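Local coordinates for protein RMD9, mitochondrial (Saccharomyces cerevisiae S288C, PDB 7A9X) that binds a dodecameric sequence element in the 3'-UTR of mitochondrial mRNAs and takes part in the processing or stability of these transcripts, at residues L119-R123 with S177-L181; M87-M91 with L111-L115; Q125-L129 with N356-L360. All blocks are in the same frame, centred on the assembly; numbering follows the deposited sequence.

In the fold
Three contacts share the long helix 105-128 of this all-helical RNA-binding protein. From the N terminus, contact 2 comes first: it joins 87-91 on helix 78-97 to 111-115, across a short connection, and is complete before the others begin. Contact 1 then ties 119-123 to 177-181, at the end of helix 168-180 in the first PPR. Contact 3 starts at 125-129, inside the loop of contact 1, and ends only at 356-360, at the start of the sixth PPR, so contacts 1 and 3 cross. Together they fasten the N-terminal helices to the first PPR and, far along the chain, to the sixth, with RNA bound beside all three.

Contact 1 of 3, residues L119-R123 with S177-L181; sequences LRSTR and SFKEL. With nucleotides of chain B.
Arg123 and Glu180 make the tight half of this contact. Both terminal nitrogens of Arg123 grip one carboxylate oxygen in a salt bridge, NH1 to OE1 of Glu180 at 2.9 Å and NH2 to the same OE1 at 2.8 Å. The oxygen lies near the guanidinium plane, but the carboxylate is turned 79° against it and met twice from one face. A bend at chi3 (-59°) turns Arg123 so that NE and NH1 also meet RNA, NE reaching OP2 of A7 of chain B at 2.6 Å and NH1 reaching O2' of A6 of chain B at 2.7 Å. Here the C-terminal end of helix 168-180, in the first PPR of the alpha-solenoid, and the side of helix 105-128 face the RNA strand together; the carbonyl O of Glu180 accepts a hydrogen bond from N4 of C8 of chain B at 3.2 Å, consistent with C8 filling the U/C position of the motif. On the watery side the link is looser. Arg120 stretches along A6, one guanidinium face toward N7; its NH1 bonds OP2 of A6 directly, and a water takes the N-H of its NE and donates to OE2 of Glu180 and to OP2. His116 also bonds this OE2, and Asn117 holds NH2 of Arg120. Away from the RNA, Leu119 touches CB of Ser177 with CD1 at 3.7 Å, and its CD2 meets CD2 of Leu181 at 4.1 Å.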
loop_
_atom_site.group_PDB
_atom_site.type_symbol
_atom_site.label_atom_id
_atom_site.label_comp_id
_atom_site.label_asym_id
_atom_site.label_seq_id
_atom_site.Cartn_x
_atom_site.Cartn_y
_atom_site.Cartn_z
ATOM N N LEU A 119 11.802 6.991 1.217
ATOM C CA LEU A 119 10.724 6.019 1.373
ATOM C C LEU A 119 9.365 6.692 1.248
ATOM O O LEU A 119 8.475 6.194 0.549
ATOM C CB LEU A 119 10.842 5.315 2.725
ATOM C CG LEU A 119 12.099 4.478 2.962
ATOM C CD1 LEU A 119 12.213 4.085 4.426
ATOM C CD2 LEU A 119 12.084 3.246 2.079
ATOM N N ARG A 120 9.193 7.834 1.919
ATOM C CA ARG A 120 7.936 8.571 1.837
ATOM C C ARG A 120 7.626 8.977 0.402
ATOM O O ARG A 120 6.489 8.828 -0.061
ATOM C CB ARG A 120 7.999 9.798 2.746
ATOM C CG ARG A 120 8.066 9.463 4.226
ATOM C CD ARG A 120 8.521 10.654 5.050
ATOM N NE ARG A 120 7.980 10.610 6.406
ATOM C CZ ARG A 120 8.337 11.438 7.382
ATOM N NH1 ARG A 120 7.782 11.329 8.582
ATOM N NH2 ARG A 120 9.252 12.374 7.159
ATOM N N SER A 121 8.630 9.475 -0.323
ATOM C CA SER A 121 8.408 9.908 -1.698
ATOM C C SER A 121 8.150 8.723 -2.622
ATOM O O SER A 121 7.305 8.806 -3.522
ATOM C CB SER A 121 9.604 10.721 -2.192
ATOM O OG SER A 121 9.451 11.058 -3.560
ATOM N N THR A 122 8.862 7.611 -2.419
ATOM C CA THR A 122 8.631 6.436 -3.254
ATOM C C THR A 122 7.198 5.934 -3.111
ATOM O O THR A 122 6.535 5.634 -4.112
ATOM C CB THR A 122 9.625 5.326 -2.906
ATOM O OG1 THR A 122 10.963 5.830 -3.002
ATOM C CG2 THR A 122 9.470 4.158 -3.866
ATOM N N ARG A 123 6.698 5.846 -1.874
ATOM C CA ARG A 123 5.310 5.438 -1.666
ATOM C C ARG A 123 4.344 6.408 -2.335
ATOM O O ARG A 123 3.354 5.989 -2.947
ATOM C CB ARG A 123 5.000 5.335 -0.171
ATOM C CG ARG A 123 5.750 4.240 0.568
ATOM C CD ARG A 123 5.178 4.040 1.971
ATOM N NE ARG A 123 5.246 5.257 2.778
ATOM C CZ ARG A 123 6.187 5.499 3.684
ATOM N NH1 ARG A 123 6.179 6.635 4.369
ATOM N NH2 ARG A 123 7.137 4.603 3.908
ATOM N N SER A 177 11.769 4.432 9.921
ATOM C CA SER A 177 11.901 3.868 8.583
ATOM C C SER A 177 11.712 2.360 8.610
ATOM O O SER A 177 10.940 1.806 7.819
ATOM C CB SER A 177 13.263 4.230 7.991
ATOM O OG SER A 177 13.394 5.630 7.830
ATOM N N PHE A 178 12.400 1.677 9.530
ATOM C CA PHE A 178 12.249 0.230 9.638
ATOM C C PHE A 178 10.829 -0.160 10.023
ATOM O O PHE A 178 10.351 -1.230 9.629
ATOM C CB PHE A 178 13.256 -0.327 10.643
ATOM C CG PHE A 178 14.675 -0.297 10.155
ATOM C CD1 PHE A 178 14.982 -0.670 8.855
ATOM C CD2 PHE A 178 15.701 0.112 10.989
ATOM C CE1 PHE A 178 16.287 -0.643 8.398
ATOM C CE2 PHE A 178 17.008 0.144 10.537
ATOM C CZ PHE A 178 17.302 -0.237 9.241
ATOM N N LYS A 179 10.138 0.689 10.788
ATOM C CA LYS A 179 8.731 0.430 11.083
ATOM C C LYS A 179 7.880 0.545 9.824
ATOM O O LYS A 179 7.032 -0.317 9.561
ATOM C CB LYS A 179 8.233 1.392 12.161
ATOM C CG LYS A 179 6.741 1.294 12.454
ATOM C CD LYS A 179 6.359 -0.081 12.975
ATOM C CE LYS A 179 4.868 -0.158 13.268
ATOM N NZ LYS A 179 4.446 0.855 14.276
ATOM N N GLU A 180 8.101 1.594 9.027
ATOM C CA GLU A 180 7.371 1.750 7.774
ATOM C C GLU A 180 7.672 0.631 6.785
ATOM O O GLU A 180 6.869 0.389 5.878
ATOM C CB GLU A 180 7.693 3.108 7.148
ATOM C CG GLU A 180 7.221 4.279 7.992
ATOM C CD GLU A 180 7.664 5.617 7.448
ATOM O OE1 GLU A 180 8.134 5.665 6.291
ATOM O OE2 GLU A 180 7.542 6.619 8.183
ATOM N N LEU A 181 8.803 -0.052 6.938
ATOM C CA LEU A 181 9.130 -1.219 6.134
ATOM C C LEU A 181 8.603 -2.513 6.745
ATOM O O LEU A 181 8.978 -3.597 6.285
ATOM C CB LEU A 181 10.646 -1.313 5.938
ATOM C CG LEU A 181 11.290 -0.196 5.114
ATOM C CD1 LEU A 181 12.801 -0.222 5.261
ATOM C CD2 LEU A 181 10.898 -0.317 3.651
ATOM P P A B 6 3.389 10.190 8.895
ATOM O OP1 A B 6 2.608 8.998 9.312
ATOM O OP2 A B 6 4.864 10.194 9.069
ATOM O "O5'" A B 6 3.109 10.495 7.357
ATOM C "C5'" A B 6 1.786 10.563 6.834
ATOM C "C4'" A B 6 1.769 10.288 5.349
ATOM O "O4'" A B 6 2.402 11.400 4.654
ATOM C "C3'" A B 6 2.534 9.036 4.929
ATOM O "O3'" A B 6 1.918 8.449 3.787
ATOM C "C2'" A B 6 3.902 9.592 4.547
ATOM O "O2'" A B 6 4.652 8.791 3.660
ATOM C "C1'" A B 6 3.526 10.934 3.927
ATOM N N9 A B 6 4.597 11.920 4.046
ATOM C C8 A B 6 5.052 12.503 5.202
ATOM N N7 A B 6 6.040 13.340 5.010
ATOM C C5 A B 6 6.251 13.294 3.641
ATOM C C6 A B 6 7.166 13.957 2.812
ATOM N N6 A B 6 8.070 14.826 3.270
ATOM N N1 A B 6 7.120 13.691 1.489
ATOM C C2 A B 6 6.210 12.819 1.038
ATOM N N3 A B 6 5.297 12.132 1.719
ATOM C C4 A B 6 5.371 12.422 3.031
ATOM P P C B 8 -2.832 3.012 1.352
ATOM O OP1 C B 8 -3.770 2.531 0.306
ATOM O OP2 C B 8 -3.033 2.600 2.764
ATOM O "O5'" C B 8 -1.345 2.596 0.960
ATOM C "C5'" C B 8 -0.916 2.561 -0.395
ATOM C "C4'" C B 8 0.040 1.419 -0.626
ATOM O "O4'" C B 8 1.308 1.702 0.033
ATOM C "C3'" C B 8 -0.434 0.064 -0.091
ATOM O "O3'" C B 8 -0.124 -0.978 -1.016
ATOM C "C2'" C B 8 0.381 -0.115 1.187
ATOM O "O2'" C B 8 0.609 -1.457 1.558
ATOM C "C1'" C B 8 1.680 0.601 0.837
ATOM N N1 C B 8 2.402 1.089 2.021
ATOM C C2 C B 8 3.720 0.677 2.247
ATOM O O2 C B 8 4.278 -0.065 1.426
ATOM N N3 C B 8 4.364 1.112 3.355
ATOM C C4 C B 8 3.742 1.911 4.222
ATOM N N4 C B 8 4.421 2.316 5.299
ATOM C C5 C B 8 2.397 2.334 4.023
ATOM C C6 C B 8 1.769 1.898 2.924
ATOM P P A B 7 1.991 6.857 3.574
ATOM O OP1 A B 7 2.178 6.225 4.904
ATOM O OP2 A B 7 2.967 6.574 2.489
ATOM O "O5'" A B 7 0.544 6.486 3.028
ATOM C "C5'" A B 7 -0.446 5.890 3.862
ATOM C "C4'" A B 7 -1.763 5.746 3.134
ATOM O "O4'" A B 7 -2.455 7.024 3.143
ATOM C "C3'" A B 7 -1.646 5.346 1.665
ATOM O "O3'" A B 7 -2.811 4.618 1.279
ATOM C "C2'" A B 7 -1.651 6.698 0.961
ATOM O "O2'" A B 7 -2.020 6.657 -0.400
ATOM C "C1'" A B 7 -2.656 7.469 1.811
ATOM N N9 A B 7 -2.469 8.920 1.784
ATOM C C8 A B 7 -1.280 9.606 1.776
ATOM N N7 A B 7 -1.427 10.908 1.750
ATOM C C5 A B 7 -2.805 11.089 1.738
ATOM C C6 A B 7 -3.608 12.243 1.712
ATOM N N6 A B 7 -3.125 13.486 1.690
ATOM N N1 A B 7 -4.949 12.073 1.710
ATOM C C2 A B 7 -5.438 10.826 1.733
ATOM N N3 A B 7 -4.786 9.667 1.758
ATOM C C4 A B 7 -3.459 9.871 1.759
HETATM O O HOH W 1 6.014 8.556 7.067
#

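Contact 2 of 3, residues M87-M91 with L111-L115; sequences MGRAM and LIHLL. With nucleotides of chain B.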
loop_
_atom_site.group_PDB
_atom_site.type_symbol
_atom_site.label_atom_id
_atom_site.label_comp_id
_atom_site.label_asym_id
_atom_site.label_seq_id
_atom_site.Cartn_x
_atom_site.Cartn_y
_atom_site.Cartn_z
ATOM N N MET A 87 20.477 11.249 -3.586
ATOM C CA MET A 87 20.424 10.174 -2.604
ATOM C C MET A 87 21.504 9.135 -2.875
ATOM O O MET A 87 22.261 8.764 -1.970
ATOM C CB MET A 87 19.038 9.533 -2.611
ATOM C CG MET A 87 18.627 8.945 -1.280
ATOM S SD MET A 87 16.853 9.109 -1.035
ATOM C CE MET A 87 16.653 10.855 -1.354
ATOM N N GLY A 88 21.591 8.655 -4.117
ATOM C CA GLY A 88 22.637 7.706 -4.461
ATOM C C GLY A 88 24.028 8.275 -4.259
ATOM O O GLY A 88 24.925 7.585 -3.771
ATOM N N ARG A 89 24.220 9.547 -4.621
ATOM C CA ARG A 89 25.516 10.192 -4.432
ATOM C C ARG A 89 25.856 10.324 -2.952
ATOM O O ARG A 89 26.982 10.029 -2.534
ATOM C CB ARG A 89 25.520 11.561 -5.112
ATOM C CG ARG A 89 26.646 12.488 -4.670
ATOM C CD ARG A 89 28.003 12.045 -5.197
ATOM N NE ARG A 89 28.996 13.108 -5.063
ATOM C CZ ARG A 89 30.292 12.963 -5.319
ATOM N NH1 ARG A 89 31.119 13.990 -5.170
ATOM N NH2 ARG A 89 30.764 11.790 -5.718
ATOM N N ALA A 90 24.892 10.772 -2.143
ATOM C CA ALA A 90 25.126 10.863 -0.705
ATOM C C ALA A 90 25.417 9.492 -0.111
ATOM O O ALA A 90 26.290 9.353 0.754
ATOM C CB ALA A 90 23.924 11.504 -0.013
ATOM N N MET A 91 24.694 8.467 -0.564
ATOM C CA MET A 91 24.939 7.118 -0.072
ATOM C C MET A 91 26.298 6.609 -0.530
ATOM O O MET A 91 26.984 5.897 0.213
ATOM C CB MET A 91 23.828 6.181 -0.540
ATOM C CG MET A 91 23.621 5.002 0.376
ATOM S SD MET A 91 23.178 5.566 2.028
ATOM C CE MET A 91 23.816 4.215 3.012
ATOM N N LEU A 111 21.505 12.081 6.855
ATOM C CA LEU A 111 21.387 11.074 5.805
ATOM C C LEU A 111 20.236 10.116 6.082
ATOM O O LEU A 111 19.472 9.778 5.170
ATOM C CB LEU A 111 22.698 10.302 5.663
ATOM C CG LEU A 111 22.701 9.213 4.589
ATOM C CD1 LEU A 111 22.443 9.822 3.219
ATOM C CD2 LEU A 111 24.014 8.452 4.601
ATOM N N ILE A 112 20.099 9.668 7.334
ATOM C CA ILE A 112 19.011 8.758 7.687
ATOM C C ILE A 112 17.661 9.420 7.437
ATOM O O ILE A 112 16.747 8.806 6.873
ATOM C CB ILE A 112 19.148 8.296 9.149
ATOM C CG1 ILE A 112 20.447 7.512 9.350
ATOM C CG2 ILE A 112 17.952 7.455 9.550
ATOM C CD1 ILE A 112 20.663 7.061 10.779
ATOM N N HIS A 113 17.516 10.677 7.858
ATOM C CA HIS A 113 16.293 11.423 7.578
ATOM C C HIS A 113 16.024 11.480 6.079
ATOM O O HIS A 113 14.885 11.288 5.633
ATOM C CB HIS A 113 16.405 12.830 8.171
ATOM C CG HIS A 113 15.172 13.667 8.015
ATOM N ND1 HIS A 113 15.129 14.995 8.383
ATOM C CD2 HIS A 113 13.940 13.369 7.538
ATOM C CE1 HIS A 113 13.927 15.480 8.134
ATOM N NE2 HIS A 113 13.185 14.514 7.622
ATOM N N LEU A 114 17.070 11.718 5.284
ATOM C CA LEU A 114 16.903 11.811 3.838
ATOM C C LEU A 114 16.407 10.494 3.253
ATOM O O LEU A 114 15.497 10.482 2.417
ATOM C CB LEU A 114 18.221 12.227 3.184
ATOM C CG LEU A 114 18.190 12.334 1.662
ATOM C CD1 LEU A 114 17.152 13.362 1.245
ATOM C CD2 LEU A 114 19.564 12.695 1.122
ATOM N N LEU A 115 16.999 9.374 3.678
ATOM C CA LEU A 115 16.518 8.072 3.233
ATOM C C LEU A 115 15.086 7.825 3.687
ATOM O O LEU A 115 14.313 7.169 2.980
ATOM C CB LEU A 115 17.443 6.967 3.749
ATOM C CG LEU A 115 18.909 7.023 3.308
ATOM C CD1 LEU A 115 19.731 5.971 4.038
ATOM C CD2 LEU A 115 19.030 6.843 1.802
ATOM P P A B 4 11.780 15.963 11.671
ATOM O OP1 A B 4 12.791 15.175 12.420
ATOM O OP2 A B 4 11.765 15.917 10.188
ATOM O "O5'" A B 4 10.318 15.537 12.144
ATOM C "C5'" A B 4 9.948 15.548 13.515
ATOM C "C4'" A B 4 8.479 15.850 13.686
ATOM O "O4'" A B 4 8.225 17.251 13.394
ATOM C "C3'" A B 4 7.530 15.101 12.762
ATOM O "O3'" A B 4 7.243 13.786 13.204
ATOM C "C2'" A B 4 6.312 16.015 12.730
ATOM O "O2'" A B 4 5.533 15.861 13.906
ATOM C "C1'" A B 4 6.973 17.393 12.758
ATOM N N9 A B 4 7.200 17.899 11.394
ATOM C C8 A B 4 8.397 18.029 10.732
ATOM N N7 A B 4 8.274 18.495 9.513
ATOM C C5 A B 4 6.906 18.678 9.360
ATOM C C6 A B 4 6.126 19.151 8.289
ATOM N N6 A B 4 6.634 19.541 7.118
ATOM N N1 A B 4 4.788 19.211 8.463
ATOM C C2 A B 4 4.274 18.820 9.637
ATOM N N3 A B 4 4.902 18.360 10.718
ATOM C C4 A B 4 6.231 18.313 10.511
#
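No ring or other flat group enters the interface that Met87, Ala90 and Met91 form with Leu111, Leu114 and Leu115; the imidazole of His113 lies on the other side of its helix. That ring stacks with His173, its ND1 is hydrogen-bonded to the hydroxyl of Tyr169, and OP2 of A4 of chain B approaches obliquely, 3.0 Å from CE1. The two segments belong to the antiparallel arms of a helical hairpin, crossing at -148° with axes 11.0 Å apart, on the N-terminal side of the first PPR. No hydrogen bond joins them: the seam is wholly apolar and buried. Ala90 faces Leu111 directly, its CB 3.9 Å from CD1 of that leucine, and the two methionines fill in beside this short side chain. The Met87 chain bends at chi2 (147°) and again at chi3, which brings its end over to Leu114, while its CG rests 3.8 Å from CD2 of Leu115. Met91 stands at about a right angle to Leu111 and Leu115. Further helices close the surroundings: Ile155 of helix 151-161 covers Met91 and Leu111, and Ala54 and Leu55 of helix 52-59 lie on Leu114. The sulfur SD of Met91 is shared, 4.0 Å from CD2 of Leu111, and SD is equally far from CD1 of Leu115. The shortest approach between the two segments is methyl to methyl, CE of Met87 to CD1 of Leu114 at 3.6 Å.

Contact 3 of 3, residues Q125-L129 with N356-L360; sequences QLVKL and NPGIL. With nucleotides of chain B.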
loop_
_atom_site.group_PDB
_atom_site.type_symbol
_atom_site.label_atom_id
_atom_site.label_comp_id
_atom_site.label_asym_id
_atom_site.label_seq_id
_atom_site.Cartn_x
_atom_site.Cartn_y
_atom_site.Cartn_z
ATOM N N GLN A 125 4.921 8.233 -4.969
ATOM C CA GLN A 125 4.985 8.063 -6.417
ATOM C C GLN A 125 4.215 6.832 -6.873
ATOM O O GLN A 125 3.632 6.836 -7.962
ATOM C CB GLN A 125 6.442 7.970 -6.872
ATOM C CG GLN A 125 7.226 9.263 -6.717
ATOM C CD GLN A 125 6.698 10.378 -7.602
ATOM O OE1 GLN A 125 6.354 10.154 -8.763
ATOM N NE2 GLN A 125 6.629 11.585 -7.054
ATOM N N LEU A 126 4.204 5.775 -6.059
ATOM C CA LEU A 126 3.460 4.572 -6.413
ATOM C C LEU A 126 1.967 4.860 -6.519
ATOM O O LEU A 126 1.290 4.336 -7.411
ATOM C CB LEU A 126 3.736 3.475 -5.382
ATOM C CG LEU A 126 3.361 2.021 -5.691
ATOM C CD1 LEU A 126 1.889 1.737 -5.418
ATOM C CD2 LEU A 126 3.711 1.680 -7.126
ATOM N N VAL A 127 1.436 5.694 -5.622
ATOM C CA VAL A 127 -0.000 5.948 -5.617
ATOM C C VAL A 127 -0.409 6.947 -6.696
ATOM O O VAL A 127 -1.578 6.962 -7.101
ATOM C CB VAL A 127 -0.458 6.422 -4.226
ATOM C CG1 VAL A 127 -0.179 7.907 -4.031
ATOM C CG2 VAL A 127 -1.932 6.109 -4.009
ATOM N N LYS A 128 0.526 7.763 -7.193
ATOM C CA LYS A 128 0.221 8.754 -8.218
ATOM C C LYS A 128 0.158 8.167 -9.621
ATOM O O LYS A 128 -0.353 8.832 -10.528
ATOM C CB LYS A 128 1.254 9.885 -8.187
ATOM C CG LYS A 128 1.026 10.919 -7.093
ATOM C CD LYS A 128 2.023 12.065 -7.196
ATOM C CE LYS A 128 1.543 13.296 -6.434
ATOM N NZ LYS A 128 1.264 13.014 -4.998
ATOM N N LEU A 129 0.662 6.953 -9.823
ATOM C CA LEU A 129 0.627 6.327 -11.137
ATOM C C LEU A 129 -0.808 6.016 -11.554
ATOM O O LEU A 129 -1.708 5.863 -10.724
ATOM C CB LEU A 129 1.448 5.038 -11.137
ATOM C CG LEU A 129 2.959 5.175 -10.973
ATOM C CD1 LEU A 129 3.569 3.822 -10.661
ATOM C CD2 LEU A 129 3.565 5.762 -12.237
ATOM N N ASN A 356 -5.210 11.936 -5.175
ATOM C CA ASN A 356 -4.853 11.117 -6.314
ATOM C C ASN A 356 -5.884 10.006 -6.512
ATOM O O ASN A 356 -6.567 9.602 -5.567
ATOM C CB ASN A 356 -3.467 10.514 -6.114
ATOM C CG ASN A 356 -2.450 11.538 -5.643
ATOM O OD1 ASN A 356 -1.908 12.307 -6.438
ATOM N ND2 ASN A 356 -2.185 11.553 -4.341
ATOM N N PRO A 357 -6.022 9.504 -7.739
ATOM C CA PRO A 357 -6.952 8.386 -7.966
ATOM C C PRO A 357 -6.567 7.117 -7.223
ATOM O O PRO A 357 -7.439 6.282 -6.952
ATOM C CB PRO A 357 -6.895 8.191 -9.488
ATOM C CG PRO A 357 -6.428 9.500 -10.023
ATOM C CD PRO A 357 -5.473 10.030 -8.999
ATOM N N GLY A 358 -5.288 6.939 -6.889
ATOM C CA GLY A 358 -4.881 5.784 -6.110
ATOM C C GLY A 358 -5.412 5.791 -4.691
ATOM O O GLY A 358 -5.534 4.725 -4.081
ATOM N N ILE A 359 -5.733 6.970 -4.157
ATOM C CA ILE A 359 -6.283 7.066 -2.809
ATOM C C ILE A 359 -7.733 6.603 -2.788
ATOM O O ILE A 359 -8.130 5.791 -1.943
ATOM C CB ILE A 359 -6.138 8.507 -2.282
ATOM C CG1 ILE A 359 -4.657 8.845 -2.090
ATOM C CG2 ILE A 359 -6.936 8.690 -0.997
ATOM C CD1 ILE A 359 -4.400 10.269 -1.659
ATOM N N LEU A 360 -8.548 7.108 -3.718
ATOM C CA LEU A 360 -9.934 6.665 -3.811
ATOM C C LEU A 360 -10.026 5.196 -4.200
ATOM O O LEU A 360 -10.969 4.505 -3.796
ATOM C CB LEU A 360 -10.693 7.533 -4.812
ATOM C CG LEU A 360 -11.195 8.871 -4.266
ATOM C CD1 LEU A 360 -11.569 9.809 -5.394
ATOM C CD2 LEU A 360 -12.387 8.641 -3.350
ATOM P P A B 9 -1.028 -1.224 -2.324
ATOM O OP1 A B 9 -0.599 -2.531 -2.882
ATOM O OP2 A B 9 -0.956 -0.018 -3.183
ATOM O "O5'" A B 9 -2.535 -1.361 -1.806
ATOM C "C5'" A B 9 -3.362 -0.216 -1.617
ATOM C "C4'" A B 9 -4.526 -0.158 -2.577
ATOM O "O4'" A B 9 -4.580 1.160 -3.178
ATOM C "C3'" A B 9 -4.489 -1.120 -3.759
ATOM O "O3'" A B 9 -5.014 -2.395 -3.418
ATOM C "C2'" A B 9 -5.309 -0.394 -4.822
ATOM O "O2'" A B 9 -6.698 -0.590 -4.605
ATOM C "C1'" A B 9 -4.981 1.070 -4.527
ATOM N N9 A B 9 -3.891 1.603 -5.368
ATOM C C8 A B 9 -2.581 1.777 -4.996
ATOM N N7 A B 9 -1.821 2.290 -5.933
ATOM C C5 A B 9 -2.693 2.476 -6.996
ATOM C C6 A B 9 -2.503 2.990 -8.292
ATOM N N6 A B 9 -1.328 3.425 -8.752
ATOM N N1 A B 9 -3.574 3.042 -9.112
ATOM C C2 A B 9 -4.753 2.605 -8.648
ATOM N N3 A B 9 -5.055 2.101 -7.452
ATOM C C4 A B 9 -3.972 2.062 -6.662
ATOM P P A B 7 1.991 6.857 3.574
ATOM O OP1 A B 7 2.178 6.225 4.904
ATOM O OP2 A B 7 2.967 6.574 2.489
ATOM O "O5'" A B 7 0.544 6.486 3.028
ATOM C "C5'" A B 7 -0.446 5.890 3.862
ATOM C "C4'" A B 7 -1.763 5.746 3.134
ATOM O "O4'" A B 7 -2.455 7.024 3.143
ATOM C "C3'" A B 7 -1.646 5.346 1.665
ATOM O "O3'" A B 7 -2.811 4.618 1.279
ATOM C "C2'" A B 7 -1.651 6.698 0.961
ATOM O "O2'" A B 7 -2.020 6.657 -0.400
ATOM C "C1'" A B 7 -2.656 7.469 1.811
ATOM N N9 A B 7 -2.469 8.920 1.784
ATOM C C8 A B 7 -1.280 9.606 1.776
ATOM N N7 A B 7 -1.427 10.908 1.750
ATOM C C5 A B 7 -2.805 11.089 1.738
ATOM C C6 A B 7 -3.608 12.243 1.712
ATOM N N6 A B 7 -3.125 13.486 1.690
ATOM N N1 A B 7 -4.949 12.073 1.710
ATOM C C2 A B 7 -5.438 10.826 1.733
ATOM N N3 A B 7 -4.786 9.667 1.758
ATOM C C4 A B 7 -3.459 9.871 1.759
#
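Val127 and Asn356 stand at about a right angle, and the valine puts its two branches to different uses. CG2, anti to the backbone N, drives into the turn of backbone at Gly358, reaching its C at 3.6 Å and brushing CG1 of Ile359 at 4.3 Å. The other branch, CG1, sits between the backbone N and the carbonyl carbon (chi1 81°) and faces ND2 of Asn356 at a loose 4.2 Å. With a glycine here the chains come close, the CA atoms of Val127 and Gly358 lying 4.9 Å apart. Lys128 passes Asn356 obliquely: its CG lies 3.3 Å from OD1 of the asparagine, a contact of aliphatic chain with amide, whereas the ammonium NZ pairs with Asp124 one turn back. Asn356 occupies the N-cap position of helix 357-374, though its side chain makes no capping bond. No hydrogen bond joins the two segments; RNA lies against both. The amino group N6 of A9 of chain B donates to O of Leu126 at 3.1 Å and, weakly, to O of Leu129, an arrangement consistent with backbone carbonyls at the end of helix 105-128 recognising the adenine amino group. Ile359 meets A7 of chain B over one face of its base, its CD1 3.5 Å from N3. The contact thus sets the C-terminal end of helix 105-128 against the N-terminal end of helix 357-374 in the sixth PPR; Tyr351 of helix 337-351 backs Ile359 and Leu360, and the loop at Lys132 and Pro133 packs on Leu126.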